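Local atomic coordinates of arginine kinase (Anthopleura japonica, PDB entry 4RF6), a protein that catalyses the reversible transfer of a phosphoryl group from ATP to L-arginine, yielding N(omega)-phospho-L-arginine and ADP, and carries two kinase units in tandem in one chain. Residues G161-L166 against F225-N230; R255-I260 against L264-T269. All blocks are in the same frame, centred on the assembly; numbering follows the deposited sequence.

Interaction 1 of 2, residues G161-L166 against F225-N230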
loop_
_atom_site.group_PDB
_atom_site.type_symbol
_atom_site.label_atom_id
_atom_site.label_comp_id
_atom_site.label_asym_id
_atom_site.label_seq_id
_atom_site.Cartn_x
_atom_site.Cartn_y
_atom_site.Cartn_z
ATOM N N GLY A 161 23.479 16.710 8.936
ATOM C CA GLY A 161 23.346 18.151 8.792
ATOM C C GLY A 161 22.561 18.565 7.559
ATOM O O GLY A 161 21.780 19.519 7.603
ATOM N N VAL A 162 22.771 17.854 6.454
ATOM C CA VAL A 162 22.021 18.121 5.232
ATOM C C VAL A 162 20.604 17.576 5.356
ATOM O O VAL A 162 19.632 18.267 5.044
ATOM C CB VAL A 162 22.695 17.504 3.989
ATOM C CG1 VAL A 162 21.783 17.617 2.784
ATOM C CG2 VAL A 162 24.017 18.182 3.701
ATOM N N LEU A 163 20.490 16.335 5.822
ATOM C CA LEU A 163 19.191 15.673 5.901
ATOM C C LEU A 163 18.202 16.423 6.791
ATOM O O LEU A 163 17.057 16.644 6.399
ATOM C CB LEU A 163 19.338 14.215 6.355
ATOM C CG LEU A 163 20.028 13.260 5.378
ATOM C CD1 LEU A 163 20.008 11.827 5.896
ATOM C CD2 LEU A 163 19.392 13.334 3.997
ATOM N N THR A 164 18.646 16.829 7.980
ATOM C CA THR A 164 17.782 17.568 8.903
ATOM C C THR A 164 17.483 19.001 8.437
ATOM O O THR A 164 16.730 19.729 9.091
ATOM C CB THR A 164 18.343 17.575 10.349
ATOM O OG1 THR A 164 19.705 18.018 10.343
ATOM C CG2 THR A 164 18.278 16.182 10.957
ATOM N N SER A 165 18.059 19.397 7.306
ATOM C CA SER A 165 17.787 20.712 6.731
ATOM C C SER A 165 16.661 20.636 5.698
ATOM O O SER A 165 16.076 21.653 5.324
ATOM C CB SER A 165 19.046 21.288 6.075
ATOM O OG SER A 165 19.197 20.809 4.747
ATOM N N LEU A 166 16.364 19.419 5.249
ATOM C CA LEU A 166 15.361 19.187 4.211
ATOM C C LEU A 166 13.983 19.710 4.613
ATOM O O LEU A 166 13.581 19.586 5.772
ATOM C CB LEU A 166 15.276 17.692 3.892
ATOM C CG LEU A 166 16.530 17.032 3.321
ATOM C CD1 LEU A 166 16.361 15.520 3.219
ATOM C CD2 LEU A 166 16.868 17.619 1.967
ATOM N N PHE A 225 10.455 8.366 1.719
ATOM C CA PHE A 225 11.857 8.664 1.488
ATOM C C PHE A 225 12.651 8.094 2.647
ATOM O O PHE A 225 12.327 8.351 3.811
ATOM C CB PHE A 225 12.073 10.175 1.389
ATOM C CG PHE A 225 13.513 10.566 1.239
ATOM C CD1 PHE A 225 14.142 10.478 0.004
ATOM C CD2 PHE A 225 14.240 11.012 2.333
ATOM C CE1 PHE A 225 15.474 10.830 -0.140
ATOM C CE2 PHE A 225 15.569 11.368 2.201
ATOM C CZ PHE A 225 16.189 11.275 0.963
ATOM N N LEU A 226 13.678 7.309 2.330
ATOM C CA LEU A 226 14.447 6.600 3.347
ATOM C C LEU A 226 15.929 6.632 3.005
ATOM O O LEU A 226 16.313 6.415 1.850
ATOM C CB LEU A 226 13.969 5.148 3.440
ATOM C CG LEU A 226 14.789 4.170 4.281
ATOM C CD1 LEU A 226 14.661 4.523 5.754
ATOM C CD2 LEU A 226 14.359 2.725 4.029
ATOM N N VAL A 227 16.760 6.912 4.008
ATOM C CA VAL A 227 18.209 6.886 3.830
ATOM C C VAL A 227 18.841 5.916 4.827
ATOM O O VAL A 227 18.581 5.998 6.028
ATOM C CB VAL A 227 18.845 8.283 4.030
ATOM C CG1 VAL A 227 20.362 8.208 3.869
ATOM C CG2 VAL A 227 18.250 9.308 3.061
ATOM N N TRP A 228 19.653 4.990 4.326
ATOM C CA TRP A 228 20.523 4.206 5.193
ATOM C C TRP A 228 21.901 4.832 5.168
ATOM O O TRP A 228 22.478 5.069 4.101
ATOM C CB TRP A 228 20.587 2.746 4.761
ATOM C CG TRP A 228 19.365 1.979 5.142
ATOM C CD1 TRP A 228 18.256 2.465 5.784
ATOM C CD2 TRP A 228 19.106 0.587 4.906
ATOM N NE1 TRP A 228 17.333 1.461 5.963
ATOM C CE2 TRP A 228 17.835 0.294 5.429
ATOM C CE3 TRP A 228 19.838 -0.445 4.297
ATOM C CZ2 TRP A 228 17.268 -0.985 5.368
ATOM C CZ3 TRP A 228 19.276 -1.717 4.237
ATOM C CH2 TRP A 228 18.006 -1.974 4.767
ATOM N N LEU A 229 22.424 5.118 6.350
ATOM C CA LEU A 229 23.678 5.847 6.460
ATOM C C LEU A 229 24.782 4.896 6.897
ATOM O O LEU A 229 24.675 4.265 7.953
ATOM C CB LEU A 229 23.506 6.987 7.462
ATOM C CG LEU A 229 24.572 8.060 7.629
ATOM C CD1 LEU A 229 25.243 8.375 6.306
ATOM C CD2 LEU A 229 23.938 9.322 8.219
ATOM N N ASN A 230 25.820 4.777 6.068
ATOM C CA ASN A 230 27.012 3.988 6.394
ATOM C C ASN A 230 26.772 2.491 6.575
ATOM O O ASN A 230 27.421 1.845 7.401
ATOM C CB ASN A 230 27.733 4.565 7.623
ATOM C CG ASN A 230 28.484 5.837 7.309
ATOM O OD1 ASN A 230 29.040 5.987 6.224
ATOM N ND2 ASN A 230 28.497 6.769 8.258
#
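F225 opens the strand 225-229 and meets L166, which lies just past the end of helix 149-163. The contact runs from CE2 of the ring to CD1 of L166 at 4.3 Å, and the methyl comes in obliquely to the ring. With CG opposite the backbone N (chi1 176°), the phenyl group extends from the strand toward the loop; it also touches I237 of the next strand and A256 of helix 246-264. Two residues on, V227 faces the helix and meets L163 tip to tip: CD1 of L163 stands 4.2 Å from CG1 of V227 and at nearly the same distance from its CB and CG2, so this one methyl sits about equally far from the branch carbon and both methyls of the valine. The backbones stay well apart, L163 CA to V227 CA being 9.1 Å, and no hydrogen bond crosses; the interface is made by apolar side chains. L229, also directed toward the helix, packs on its earlier turns at E156, V159 and V160. On the helix side, the chain leaves through a type I turn from L163 to L166. There V162 O accepts both S165 N at 3.0 Å and S165 OG at 2.6 Å, the hydroxyl bonding in the carbonyl plane on a lone pair, while L166 N bonds L163 O. Y218 of the adjoining strand 216-220 touches L163, L166 and F225. Such a helix laid by its apolar side on one face of an antiparallel sheet belongs to the alpha/beta catalytic domain of the ATP:guanido phosphotransferases.

Interaction 2 of 2, residues R255-I260 against L264-T269; sequences RAVNEI and LGFQHT
The C-terminal end of helix 246-264, where the chain turns out of the helix and runs off crosswise, is defined here by one backbone bond and one aromatic side chain. L264 N donates to I260 O at 2.8 Å, an i to i+4 helical bond; its N-H...O angle of 136° is bent, although the donor sits nearly in line with the C=O. G265 then leaves helical geometry with positive phi (84°), and at its backbone angles a CB would press on the carbonyl O of L264, which accounts for glycine here. After this bend the F266 side chain points toward the helix and crosses those of V257 and I260 at about a right angle. I260 is also touched by L264, whose CD1 lies 4.3 Å from I260 CG2. L235 of strand 235-242 touches both I260 and F266, so the buried phenyl group sits between helix 246-264 and L235 of the sheet. The far end of the ring takes both helix contacts, each methyl coming in obliquely: CE2 is 3.6 Å from V257 CG1, while CE1 is 3.6 Å from I260 CG2, a methyl held opposite the backbone N and also 3.6 Å from F266 CZ.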
loop_
_atom_site.group_PDB
_atom_site.type_symbol
_atom_site.label_atom_id
_atom_site.label_comp_id
_atom_site.label_asym_id
_atom_site.label_seq_id
_atom_site.Cartn_x
_atom_site.Cartn_y
_atom_site.Cartn_z
ATOM N N ARG A 255 15.647 15.577 -5.792
ATOM C CA ARG A 255 15.644 16.725 -4.888
ATOM C C ARG A 255 16.587 16.514 -3.705
ATOM O O ARG A 255 17.396 17.383 -3.379
ATOM C CB ARG A 255 14.223 17.011 -4.393
ATOM C CG ARG A 255 13.606 18.285 -4.965
ATOM C CD ARG A 255 12.121 18.103 -5.249
ATOM N NE ARG A 255 11.410 17.577 -4.087
ATOM C CZ ARG A 255 10.326 16.810 -4.157
ATOM N NH1 ARG A 255 9.820 16.474 -5.336
ATOM N NH2 ARG A 255 9.753 16.372 -3.047
ATOM N N ALA A 256 16.503 15.342 -3.081
ATOM C CA ALA A 256 17.339 15.040 -1.921
ATOM C C ALA A 256 18.800 14.798 -2.296
ATOM O O ALA A 256 19.707 15.301 -1.628
ATOM C CB ALA A 256 16.786 13.850 -1.163
ATOM N N VAL A 257 19.022 14.010 -3.347
ATOM C CA VAL A 257 20.374 13.623 -3.745
ATOM C C VAL A 257 21.181 14.825 -4.239
ATOM O O VAL A 257 22.351 14.993 -3.881
ATOM C CB VAL A 257 20.357 12.511 -4.818
ATOM C CG1 VAL A 257 21.769 12.227 -5.317
ATOM C CG2 VAL A 257 19.725 11.232 -4.257
ATOM N N ASN A 258 20.552 15.663 -5.058
ATOM C CA ASN A 258 21.220 16.857 -5.568
ATOM C C ASN A 258 21.613 17.834 -4.455
ATOM O O ASN A 258 22.670 18.465 -4.518
ATOM C CB ASN A 258 20.360 17.540 -6.642
ATOM C CG ASN A 258 20.334 16.764 -7.950
ATOM O OD1 ASN A 258 21.299 16.087 -8.299
ATOM N ND2 ASN A 258 19.227 16.862 -8.678
ATOM N N GLU A 259 20.770 17.946 -3.432
ATOM C CA GLU A 259 21.077 18.792 -2.279
ATOM C C GLU A 259 22.297 18.278 -1.513
ATOM O O GLU A 259 23.193 19.048 -1.153
ATOM C CB GLU A 259 19.869 18.904 -1.341
ATOM C CG GLU A 259 20.146 19.679 -0.054
ATOM C CD GLU A 259 20.617 21.108 -0.300
ATOM O OE1 GLU A 259 20.323 21.667 -1.379
ATOM O OE2 GLU A 259 21.282 21.675 0.594
ATOM N N ILE A 260 22.325 16.972 -1.267
ATOM C CA ILE A 260 23.483 16.337 -0.653
ATOM C C ILE A 260 24.712 16.549 -1.540
ATOM O O ILE A 260 25.781 16.918 -1.052
ATOM C CB ILE A 260 23.248 14.830 -0.422
ATOM C CG1 ILE A 260 22.148 14.605 0.619
ATOM C CG2 ILE A 260 24.531 14.152 0.023
ATOM C CD1 ILE A 260 21.699 13.143 0.757
ATOM N N LEU A 264 27.905 18.490 -0.261
ATOM C CA LEU A 264 28.937 17.541 0.162
ATOM C C LEU A 264 29.830 16.986 -0.952
ATOM O O LEU A 264 31.029 16.795 -0.743
ATOM C CB LEU A 264 28.321 16.392 0.966
ATOM C CG LEU A 264 27.654 16.791 2.283
ATOM C CD1 LEU A 264 27.220 15.568 3.074
ATOM C CD2 LEU A 264 28.592 17.650 3.106
ATOM N N GLY A 265 29.256 16.704 -2.118
ATOM C CA GLY A 265 30.023 16.111 -3.207
ATOM C C GLY A 265 30.135 14.595 -3.114
ATOM O O GLY A 265 30.223 14.046 -2.012
ATOM N N PHE A 266 30.143 13.926 -4.268
ATOM C CA PHE A 266 30.130 12.463 -4.346
ATOM C C PHE A 266 31.373 11.911 -5.045
ATOM O O PHE A 266 31.927 12.566 -5.922
ATOM C CB PHE A 266 28.910 11.992 -5.145
ATOM C CG PHE A 266 27.594 12.230 -4.462
ATOM C CD1 PHE A 266 27.461 12.058 -3.091
ATOM C CD2 PHE A 266 26.482 12.613 -5.202
ATOM C CE1 PHE A 266 26.239 12.275 -2.468
ATOM C CE2 PHE A 266 25.260 12.829 -4.587
ATOM C CZ PHE A 266 25.140 12.661 -3.221
ATOM N N GLN A 267 31.794 10.700 -4.680
ATOM C CA GLN A 267 32.849 10.017 -5.432
ATOM C C GLN A 267 32.301 9.588 -6.787
ATOM O O GLN A 267 31.234 8.977 -6.861
ATOM C CB GLN A 267 33.383 8.812 -4.659
ATOM C CG GLN A 267 33.998 9.181 -3.319
ATOM C CD GLN A 267 34.586 7.990 -2.592
ATOM O OE1 GLN A 267 35.242 7.139 -3.195
ATOM N NE2 GLN A 267 34.354 7.923 -1.289
ATOM N N HIS A 268 33.041 9.902 -7.849
ATOM C CA HIS A 268 32.501 9.880 -9.206
ATOM C C HIS A 268 33.645 10.001 -10.222
ATOM O O HIS A 268 34.523 10.853 -10.066
ATOM C CB HIS A 268 31.526 11.058 -9.342
ATOM C CG HIS A 268 30.790 11.118 -10.646
ATOM N ND1 HIS A 268 31.274 11.801 -11.741
ATOM C CD2 HIS A 268 29.589 10.612 -11.019
ATOM C CE1 HIS A 268 30.409 11.704 -12.738
ATOM N NE2 HIS A 268 29.382 10.982 -12.327
ATOM N N THR A 269 33.649 9.142 -11.244
ATOM C CA THR A 269 34.662 9.182 -12.316
ATOM C C THR A 269 33.996 8.983 -13.681
ATOM O O THR A 269 32.927 8.369 -13.759
ATOM C CB THR A 269 35.729 8.075 -12.162
ATOM O OG1 THR A 269 35.140 6.801 -12.459
ATOM C CG2 THR A 269 36.319 8.058 -10.750
#

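Interactions 1 and 2 follow one another along the chain, the first closing at N230 before the second opens at R255, with centres 12 Å apart in the same catalytic domain of the first repeat. Strand 235-242 connects them: it pairs with strand 225-229 and leads to helix 246-264. The contacts also touch: F225 CZ reaches A256 CB at 3.4 Å, setting helix 246-264 against the sheet. V162 CG1 reaches I260 CG1 at 3.7 Å, placing helices 149-163 and 246-264 side by side on one face of the antiparallel sheet. Both contacts share apolar packing there; the V227 side chain is about 6 Å from that of R236, a predicted ATP-binding residue probably on the other face.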